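Local coordinates for 361aa long hypothetical D-aminopeptidase (Pyrococcus horikoshii, PDB 2DRH), which is of unknown function but belongs to the S58 peptidase family and, as in its relatives, may act as an aminopeptidase, at residues 239-250 with 277-288; 192-203 with 310-319. One frame throughout, in Å; residues are numbered along the deposited sequence.

Interaction 1: residues 239-250 with 277-288; sequences SIIMIIATDAPL and SGDIAVAFSTAN
Ser285, its OG anti to its own N (chi1 172°), swings the hydroxyl across to Ala248 O, 2.6 Å from OG, arriving from above the carbonyl plane. The same OG accepts from Ala287 N in an ST turn, so one buried hydroxyl ties the two segments together as they leave the sheet. Phe284 holds CG between its backbone N and carbonyl carbon (chi1 69°), laying the ring against the partner strand: Ala245 CA sits over the centre of one face, Ala245 CB lies 3.6 Å from Phe284 CZ, and Ile243 CG2 touches the ring edge. On the same face of the sheet Ile243 and Val282 stand side by side, Ile243 CD1 3.9 Å from Val282 CB, and Ile241 flanks Ile280 likewise. Across the other face Met242 curls its CE to 3.6 Å from Ile280 O, and Ile244 CB meets Ala283 CB; helices 252-268 and 309-328 cover this side.

Backbone bonds join the parallel strands 240-246 and 278-285 throughout, from Ile240 N to Gly278 O (2.7 Å) as far as Thr286 N to Thr246 O. Helix 252-268 links the two strands, completing a beta-alpha-beta crossover. At the opening end Ser277 OG donates to Asp279 OD1, 2.6 Å away; Ser239 N also lies close to that OG, but too close for the bond to be trusted. Thr246 OG1 faces two ways, accepting from Ala248 N and bonding to Thr200 O. The chemistry thus divides: hydrocarbon fills both faces along the middle; where the regular pairing ends, the Ser285 hydroxyl serves backbone groups of both segments, and where it begins, a water joins Ser239 OG to Gly278 O.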
loop_
_atom_site.group_PDB
_atom_site.type_symbol
_atom_site.label_atom_id
_atom_site.label_comp_id
_atom_site.label_asym_id
_atom_site.label_seq_id
_atom_site.Cartn_x
_atom_site.Cartn_y
_atom_site.Cartn_z
ATOM N N SER A 239 18.460 11.664 -3.447
ATOM C CA SER A 239 18.300 10.826 -2.272
ATOM C C SER A 239 18.124 11.687 -1.011
ATOM O O SER A 239 18.771 12.724 -0.864
ATOM C CB SER A 239 19.529 9.930 -2.138
ATOM O OG SER A 239 19.514 9.195 -0.936
ATOM N N ILE A 240 17.238 11.268 -0.114
ATOM C CA ILE A 240 17.024 12.013 1.130
ATOM C C ILE A 240 16.160 11.272 2.144
ATOM O O ILE A 240 15.158 10.647 1.800
ATOM C CB ILE A 240 16.394 13.415 0.873
ATOM C CG1 ILE A 240 16.069 14.088 2.219
ATOM C CG2 ILE A 240 15.143 13.284 0.006
ATOM C CD1 ILE A 240 15.483 15.476 2.113
ATOM N N ILE A 241 16.571 11.341 3.405
ATOM C CA ILE A 241 15.836 10.693 4.476
ATOM C C ILE A 241 15.319 11.788 5.388
ATOM O O ILE A 241 16.068 12.681 5.780
ATOM C CB ILE A 241 16.743 9.742 5.301
ATOM C CG1 ILE A 241 17.377 8.684 4.380
ATOM C CG2 ILE A 241 15.932 9.091 6.421
ATOM C CD1 ILE A 241 16.368 7.801 3.636
ATOM N N MET A 242 14.036 11.726 5.715
ATOM C CA MET A 242 13.439 12.726 6.590
ATOM C C MET A 242 12.930 12.044 7.842
ATOM O O MET A 242 12.117 11.126 7.773
ATOM C CB MET A 242 12.300 13.452 5.864
ATOM C CG MET A 242 12.797 14.382 4.766
ATOM S SD MET A 242 11.714 14.485 3.328
ATOM C CE MET A 242 12.217 12.975 2.485
ATOM N N ILE A 243 13.434 12.477 8.989
ATOM C CA ILE A 243 13.019 11.895 10.259
ATOM C C ILE A 243 12.189 12.923 11.006
ATOM O O ILE A 243 12.667 14.012 11.329
ATOM C CB ILE A 243 14.236 11.498 11.123
ATOM C CG1 ILE A 243 15.132 10.529 10.347
ATOM C CG2 ILE A 243 13.768 10.852 12.430
ATOM C CD1 ILE A 243 14.446 9.234 9.954
ATOM N N ILE A 244 10.939 12.574 11.269
ATOM C CA ILE A 244 10.039 13.478 11.964
ATOM C C ILE A 244 9.737 12.981 13.372
ATOM O O ILE A 244 9.482 11.790 13.589
ATOM C CB ILE A 244 8.698 13.623 11.220
ATOM C CG1 ILE A 244 8.939 13.825 9.719
ATOM C CG2 ILE A 244 7.907 14.788 11.809
ATOM C CD1 ILE A 244 9.804 15.004 9.381
ATOM N N ALA A 245 9.772 13.902 14.326
ATOM C CA ALA A 245 9.469 13.575 15.716
ATOM C C ALA A 245 8.460 14.591 16.236
ATOM O O ALA A 245 8.481 15.757 15.837
ATOM C CB ALA A 245 10.738 13.617 16.562
ATOM N N THR A 246 7.573 14.139 17.120
ATOM C CA THR A 246 6.568 15.012 17.715
ATOM C C THR A 246 6.146 14.482 19.074
ATOM O O THR A 246 6.257 13.285 19.345
ATOM C CB THR A 246 5.302 15.134 16.834
ATOM O OG1 THR A 246 4.372 16.033 17.458
ATOM C CG2 THR A 246 4.627 13.775 16.658
ATOM N N ASP A 247 5.673 15.378 19.932
ATOM C CA ASP A 247 5.216 14.985 21.255
ATOM C C ASP A 247 3.686 14.947 21.270
ATOM O O ASP A 247 3.059 14.809 22.319
ATOM C CB ASP A 247 5.761 15.952 22.315
ATOM C CG ASP A 247 5.282 17.387 22.119
ATOM O OD1 ASP A 247 4.888 17.754 20.994
ATOM O OD2 ASP A 247 5.320 18.159 23.103
ATOM N N ALA A 248 3.089 15.068 20.089
ATOM C CA ALA A 248 1.640 15.028 19.968
ATOM C C ALA A 248 1.181 13.571 19.945
ATOM O O ALA A 248 1.787 12.735 19.275
ATOM C CB ALA A 248 1.200 15.739 18.687
ATOM N N PRO A 249 0.118 13.241 20.696
ATOM C CA PRO A 249 -0.385 11.864 20.723
ATOM C C PRO A 249 -1.032 11.502 19.386
ATOM O O PRO A 249 -1.984 12.150 18.954
ATOM C CB PRO A 249 -1.387 11.886 21.876
ATOM C CG PRO A 249 -1.922 13.282 21.817
ATOM C CD PRO A 249 -0.657 14.099 21.611
ATOM N N LEU A 250 -0.502 10.469 18.738
ATOM C CA LEU A 250 -1.003 10.027 17.430
ATOM C C LEU A 250 -0.830 8.524 17.241
ATOM O O LEU A 250 0.190 7.959 17.626
ATOM C CB LEU A 250 -0.249 10.744 16.317
ATOM C CG LEU A 250 -0.240 12.272 16.265
ATOM C CD1 LEU A 250 0.914 12.733 15.369
ATOM C CD2 LEU A 250 -1.568 12.793 15.754
ATOM N N SER A 277 16.416 8.833 -6.854
ATOM C CA SER A 277 16.458 9.485 -5.552
ATOM C C SER A 277 15.658 8.751 -4.481
ATOM O O SER A 277 14.430 8.666 -4.546
ATOM C CB SER A 277 15.956 10.921 -5.673
ATOM O OG SER A 277 16.229 11.646 -4.493
ATOM N N GLY A 278 16.367 8.217 -3.497
ATOM C CA GLY A 278 15.713 7.517 -2.414
ATOM C C GLY A 278 15.143 8.502 -1.403
ATOM O O GLY A 278 15.835 8.944 -0.485
ATOM N N ASP A 279 13.875 8.851 -1.588
ATOM C CA ASP A 279 13.197 9.785 -0.703
ATOM C C ASP A 279 12.255 9.044 0.243
ATOM O O ASP A 279 11.267 8.432 -0.183
ATOM C CB ASP A 279 12.432 10.805 -1.536
ATOM C CG ASP A 279 13.331 11.547 -2.513
ATOM O OD1 ASP A 279 14.559 11.305 -2.503
ATOM O OD2 ASP A 279 12.811 12.378 -3.290
ATOM N N ILE A 280 12.581 9.090 1.531
ATOM C CA ILE A 280 11.787 8.411 2.544
ATOM C C ILE A 280 11.657 9.234 3.828
ATOM O O ILE A 280 12.609 9.882 4.272
ATOM C CB ILE A 280 12.412 7.058 2.898
ATOM C CG1 ILE A 280 12.415 6.153 1.662
ATOM C CG2 ILE A 280 11.661 6.418 4.064
ATOM C CD1 ILE A 280 13.115 4.849 1.890
ATOM N N ALA A 281 10.468 9.188 4.414
ATOM C CA ALA A 281 10.166 9.909 5.642
ATOM C C ALA A 281 9.709 8.946 6.725
ATOM O O ALA A 281 8.912 8.047 6.471
ATOM C CB ALA A 281 9.076 10.932 5.379
ATOM N N VAL A 282 10.229 9.131 7.930
ATOM C CA VAL A 282 9.846 8.297 9.059
ATOM C C VAL A 282 9.381 9.209 10.198
ATOM O O VAL A 282 10.111 10.093 10.634
ATOM C CB VAL A 282 11.027 7.426 9.533
ATOM C CG1 VAL A 282 10.646 6.682 10.799
ATOM C CG2 VAL A 282 11.411 6.424 8.436
ATOM N N ALA A 283 8.157 8.996 10.667
ATOM C CA ALA A 283 7.606 9.812 11.740
ATOM C C ALA A 283 7.248 8.983 12.961
ATOM O O ALA A 283 6.761 7.857 12.841
ATOM C CB ALA A 283 6.380 10.550 11.244
ATOM N N PHE A 284 7.496 9.544 14.141
ATOM C CA PHE A 284 7.184 8.859 15.388
ATOM C C PHE A 284 6.789 9.852 16.470
ATOM O O PHE A 284 7.164 11.026 16.418
ATOM C CB PHE A 284 8.379 8.016 15.852
ATOM C CG PHE A 284 9.578 8.821 16.306
ATOM C CD1 PHE A 284 9.647 9.338 17.603
ATOM C CD2 PHE A 284 10.655 9.036 15.446
ATOM C CE1 PHE A 284 10.773 10.052 18.035
ATOM C CE2 PHE A 284 11.779 9.744 15.865
ATOM C CZ PHE A 284 11.840 10.253 17.166
ATOM N N SER A 285 6.018 9.379 17.440
ATOM C CA SER A 285 5.575 10.216 18.544
ATOM C C SER A 285 6.157 9.693 19.849
ATOM O O SER A 285 6.353 8.496 20.014
ATOM C CB SER A 285 4.045 10.224 18.622
ATOM O OG SER A 285 3.593 10.889 19.793
ATOM N N THR A 286 6.444 10.600 20.771
ATOM C CA THR A 286 6.998 10.227 22.068
ATOM C C THR A 286 5.876 10.201 23.097
ATOM O O THR A 286 6.095 9.867 24.256
ATOM C CB THR A 286 8.034 11.256 22.542
ATOM O OG1 THR A 286 7.419 12.552 22.593
ATOM C CG2 THR A 286 9.222 11.307 21.592
ATOM N N ALA A 287 4.672 10.554 22.662
ATOM C CA ALA A 287 3.515 10.612 23.550
ATOM C C ALA A 287 3.017 9.275 24.100
ATOM O O ALA A 287 2.534 9.214 25.238
ATOM C CB ALA A 287 2.378 11.344 22.850
ATOM N N ASN A 288 3.120 8.208 23.310
ATOM C CA ASN A 288 2.662 6.892 23.754
ATOM C C ASN A 288 3.749 5.831 23.723
ATOM O O ASN A 288 4.160 5.382 22.647
ATOM C CB ASN A 288 1.489 6.406 22.895
ATOM C CG ASN A 288 0.196 7.148 23.186
ATOM O OD1 ASN A 288 -0.449 6.923 24.214
ATOM N ND2 ASN A 288 -0.190 8.039 22.279
HETATM O O HOH W 1 17.663 6.874 0.022
HETATM O O HOH W 2 1.596 8.523 19.944
#

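Interaction 2: residues 192-203 with 310-319; sequences VEIEGKKYTVGA and PLFKATAEAV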
loop_
_atom_site.group_PDB
_atom_site.type_symbol
_atom_site.label_atom_id
_atom_site.label_comp_id
_atom_site.label_asym_id
_atom_site.label_seq_id
_atom_site.Cartn_x
_atom_site.Cartn_y
_atom_site.Cartn_z
ATOM N N VAL A 192 3.259 24.297 17.737
ATOM C CA VAL A 192 1.882 24.523 17.297
ATOM C C VAL A 192 0.915 24.336 18.463
ATOM O O VAL A 192 1.107 23.456 19.309
ATOM C CB VAL A 192 1.470 23.548 16.148
ATOM C CG1 VAL A 192 2.560 23.508 15.080
ATOM C CG2 VAL A 192 1.210 22.152 16.697
ATOM N N GLU A 193 -0.124 25.162 18.514
ATOM C CA GLU A 193 -1.100 25.033 19.585
ATOM C C GLU A 193 -2.393 24.453 19.044
ATOM O O GLU A 193 -2.984 24.995 18.111
ATOM C CB GLU A 193 -1.373 26.386 20.259
ATOM C CG GLU A 193 -2.326 26.262 21.443
ATOM C CD GLU A 193 -2.415 27.525 22.281
ATOM O OE1 GLU A 193 -1.426 27.870 22.965
ATOM O OE2 GLU A 193 -3.481 28.173 22.257
ATOM N N ILE A 194 -2.818 23.337 19.626
ATOM C CA ILE A 194 -4.043 22.673 19.205
ATOM C C ILE A 194 -4.978 22.496 20.398
ATOM O O ILE A 194 -4.674 21.763 21.341
ATOM C CB ILE A 194 -3.741 21.297 18.581
ATOM C CG1 ILE A 194 -2.864 21.476 17.337
ATOM C CG2 ILE A 194 -5.036 20.593 18.216
ATOM C CD1 ILE A 194 -2.384 20.171 16.741
ATOM N N GLU A 195 -6.118 23.175 20.341
ATOM C CA GLU A 195 -7.105 23.118 21.411
ATOM C C GLU A 195 -6.473 23.455 22.756
ATOM O O GLU A 195 -6.540 22.673 23.702
ATOM C CB GLU A 195 -7.756 21.731 21.468
ATOM C CG GLU A 195 -8.616 21.389 20.253
ATOM C CD GLU A 195 -9.658 22.453 19.951
ATOM O OE1 GLU A 195 -9.320 23.459 19.290
ATOM O OE2 GLU A 195 -10.816 22.294 20.382
ATOM N N GLY A 196 -5.838 24.621 22.819
ATOM C CA GLY A 196 -5.211 25.074 24.047
ATOM C C GLY A 196 -4.023 24.274 24.543
ATOM O O GLY A 196 -3.722 24.293 25.735
ATOM N N LYS A 197 -3.339 23.572 23.646
ATOM C CA LYS A 197 -2.178 22.786 24.044
ATOM C C LYS A 197 -1.020 22.968 23.072
ATOM O O LYS A 197 -1.211 23.001 21.855
ATOM C CB LYS A 197 -2.546 21.303 24.143
ATOM C CG LYS A 197 -3.627 21.012 25.173
ATOM C CD LYS A 197 -3.229 21.541 26.548
ATOM C CE LYS A 197 -4.365 21.411 27.548
ATOM N NZ LYS A 197 -4.001 21.995 28.873
ATOM N N LYS A 198 0.183 23.094 23.616
ATOM C CA LYS A 198 1.360 23.268 22.787
ATOM C C LYS A 198 1.973 21.923 22.429
ATOM O O LYS A 198 2.116 21.044 23.278
ATOM C CB LYS A 198 2.402 24.128 23.509
ATOM C CG LYS A 198 2.004 25.587 23.684
ATOM C CD LYS A 198 3.084 26.358 24.435
ATOM C CE LYS A 198 2.725 27.829 24.585
ATOM N NZ LYS A 198 2.563 28.497 23.262
ATOM N N TYR A 199 2.317 21.765 21.158
ATOM C CA TYR A 199 2.944 20.537 20.684
ATOM C C TYR A 199 4.120 20.944 19.805
ATOM O O TYR A 199 4.063 21.956 19.101
ATOM C CB TYR A 199 1.961 19.691 19.869
ATOM C CG TYR A 199 0.784 19.147 20.648
ATOM C CD1 TYR A 199 0.959 18.159 21.616
ATOM C CD2 TYR A 199 -0.510 19.612 20.405
ATOM C CE1 TYR A 199 -0.128 17.643 22.321
ATOM C CE2 TYR A 199 -1.598 19.106 21.105
ATOM C CZ TYR A 199 -1.402 18.120 22.060
ATOM O OH TYR A 199 -2.486 17.596 22.737
ATOM N N THR A 200 5.184 20.155 19.852
ATOM C CA THR A 200 6.369 20.434 19.060
ATOM C C THR A 200 6.545 19.405 17.943
ATOM O O THR A 200 6.297 18.207 18.136
ATOM C CB THR A 200 7.630 20.398 19.939
ATOM O OG1 THR A 200 7.478 21.313 21.032
ATOM C CG2 THR A 200 8.857 20.774 19.127
ATOM N N VAL A 201 6.965 19.885 16.778
ATOM C CA VAL A 201 7.233 19.023 15.632
ATOM C C VAL A 201 8.668 19.301 15.206
ATOM O O VAL A 201 8.983 20.406 14.766
ATOM C CB VAL A 201 6.313 19.331 14.436
ATOM C CG1 VAL A 201 6.789 18.545 13.204
ATOM C CG2 VAL A 201 4.871 18.960 14.776
ATOM N N GLY A 202 9.536 18.306 15.354
ATOM C CA GLY A 202 10.924 18.480 14.969
ATOM C C GLY A 202 11.305 17.667 13.742
ATOM O O GLY A 202 10.675 16.653 13.435
ATOM N N ALA A 203 12.346 18.101 13.041
ATOM C CA ALA A 203 12.783 17.386 11.852
ATOM C C ALA A 203 14.287 17.350 11.680
ATOM O O ALA A 203 14.977 18.331 11.926
ATOM C CB ALA A 203 12.148 17.994 10.607
ATOM N N PRO A 310 -2.679 21.456 11.664
ATOM C CA PRO A 310 -1.544 22.294 12.044
ATOM C C PRO A 310 -0.266 21.456 12.098
ATOM O O PRO A 310 0.810 21.930 11.730
ATOM C CB PRO A 310 -1.957 22.819 13.417
ATOM C CG PRO A 310 -3.427 22.962 13.269
ATOM C CD PRO A 310 -3.805 21.665 12.595
ATOM N N LEU A 311 -0.381 20.209 12.551
ATOM C CA LEU A 311 0.792 19.343 12.620
ATOM C C LEU A 311 1.271 18.983 11.198
ATOM O O LEU A 311 2.469 18.820 10.965
ATOM C CB LEU A 311 0.478 18.075 13.426
ATOM C CG LEU A 311 0.102 18.278 14.909
ATOM C CD1 LEU A 311 -0.475 16.998 15.474
ATOM C CD2 LEU A 311 1.320 18.699 15.714
ATOM N N PHE A 312 0.341 18.858 10.255
ATOM C CA PHE A 312 0.720 18.550 8.872
ATOM C C PHE A 312 1.521 19.724 8.306
ATOM O O PHE A 312 2.539 19.536 7.639
ATOM C CB PHE A 312 -0.514 18.333 7.989
ATOM C CG PHE A 312 -1.256 17.050 8.257
ATOM C CD1 PHE A 312 -0.751 16.088 9.122
ATOM C CD2 PHE A 312 -2.465 16.796 7.609
ATOM C CE1 PHE A 312 -1.436 14.892 9.337
ATOM C CE2 PHE A 312 -3.154 15.609 7.817
ATOM C CZ PHE A 312 -2.638 14.656 8.682
ATOM N N LYS A 313 1.054 20.940 8.572
ATOM C CA LYS A 313 1.743 22.130 8.083
ATOM C C LYS A 313 3.104 22.296 8.754
ATOM O O LYS A 313 4.107 22.550 8.082
ATOM C CB LYS A 313 0.889 23.381 8.320
ATOM C CG LYS A 313 1.661 24.688 8.159
ATOM C CD LYS A 313 0.759 25.898 8.277
ATOM C CE LYS A 313 -0.176 25.983 7.089
ATOM N NZ LYS A 313 0.604 26.024 5.828
ATOM N N ALA A 314 3.130 22.150 10.077
ATOM C CA ALA A 314 4.361 22.275 10.852
ATOM C C ALA A 314 5.407 21.270 10.361
ATOM O O ALA A 314 6.596 21.558 10.348
ATOM C CB ALA A 314 4.068 22.047 12.348
ATOM N N THR A 315 4.951 20.087 9.973
ATOM C CA THR A 315 5.847 19.051 9.472
ATOM C C THR A 315 6.502 19.536 8.182
ATOM O O THR A 315 7.725 19.521 8.057
ATOM C CB THR A 315 5.075 17.741 9.182
ATOM O OG1 THR A 315 4.512 17.244 10.400
ATOM C CG2 THR A 315 6.012 16.677 8.580
ATOM N N ALA A 316 5.681 19.965 7.229
ATOM C CA ALA A 316 6.186 20.461 5.956
ATOM C C ALA A 316 7.161 21.603 6.205
ATOM O O ALA A 316 8.203 21.699 5.554
ATOM C CB ALA A 316 5.024 20.938 5.073
ATOM N N GLU A 317 6.824 22.474 7.152
ATOM C CA GLU A 317 7.692 23.604 7.472
ATOM C C GLU A 317 9.039 23.159 8.026
ATOM O O GLU A 317 10.086 23.584 7.543
ATOM C CB GLU A 317 7.024 24.530 8.483
ATOM C CG GLU A 317 6.220 25.643 7.872
ATOM C CD GLU A 317 5.516 26.483 8.925
ATOM O OE1 GLU A 317 6.164 26.871 9.921
ATOM O OE2 GLU A 317 4.318 26.761 8.753
ATOM N N ALA A 318 9.005 22.312 9.049
ATOM C CA ALA A 318 10.226 21.814 9.668
ATOM C C ALA A 318 11.130 21.154 8.625
ATOM O O ALA A 318 12.340 21.347 8.640
ATOM C CB ALA A 318 9.884 20.821 10.764
ATOM N N VAL A 319 10.540 20.370 7.727
ATOM C CA VAL A 319 11.324 19.699 6.691
ATOM C C VAL A 319 11.946 20.700 5.729
ATOM O O VAL A 319 13.131 20.622 5.447
ATOM C CB VAL A 319 10.465 18.689 5.887
ATOM C CG1 VAL A 319 11.232 18.212 4.628
ATOM C CG2 VAL A 319 10.126 17.491 6.766
#
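Val201 and Leu311 meet in an alpha/beta layer packing: helix 309-328 lies against the antiparallel hairpin of strands 184-193 and 198-207, its segment 310-319 inclined 31° to strand segment 198-203 with the axes 7.5 Å apart at their nearest.

The contact between the segments is apolar. Leu311 reaches into the hairpin with CD2, which lies 3.6 Å from Val192 CG2 and 3.7 Å from Val201 CG2, while Ile194 CD1 meets Leu311 CG, the two side chains crossing at about a right angle. Pro310 adds its ring carbon CB beside Ile194 CG1. With CG1 anti to its N (chi1 171°), Val201 divides its branches: CG1 goes to Thr315, and CG2 touches both Leu311 CD2 and Ala314 CB. A glycine in place of Val201 would probably leave a gap over Leu311 and Ala314 and let the leucine methyls shift. One helical turn beyond Ala314, Ala318 meets Ala203 of the strand, CB to CB at 3.6 Å, both small enough to let strand and helix come close. Val192 CG1 presses on Ala314 CB at 3.4 Å, tighter than usual for two carbons.

Polar bonds act within each partner or reach beyond both. Val192 and Tyr199 exchange backbone bonds across the hairpin, and Glu317 forms a salt bridge with Arg190 of the first strand. Lys313 makes a cation-pi contact with Tyr272 of a third subunit. Inside the helix, Leu311 O is gripped twice, by Thr315 N and by Thr315 OG1, which come from opposite faces of its plane; the hydroxyl is the nearer, OG1 lying 2.6 Å from Leu311 O.

Overall arrangement
Well into the chain from the N terminus, after several earlier strands and helices, the hairpin 192-203 is followed by strand 240-246, helix 252-268 and strand 278-285 before helix 309-328 is reached. Interaction 2 closes the long loop from the hairpin to that helix, and interaction 1, whose segments are 27 residues apart, is nested inside it. The two lie about 13 Å apart, centre to centre. Strands 198-207 and 240-246 are antiparallel neighbours in one mixed sheet, so the contacts meet directly: Asp247 OD1 probably bonds to Thr200 N, and Ala245 O to Gly202 N. Interaction 1 joins parallel strands within the sheet; interaction 2 fixes helix 309-328 to the adjoining hairpin, beside helix 252-268.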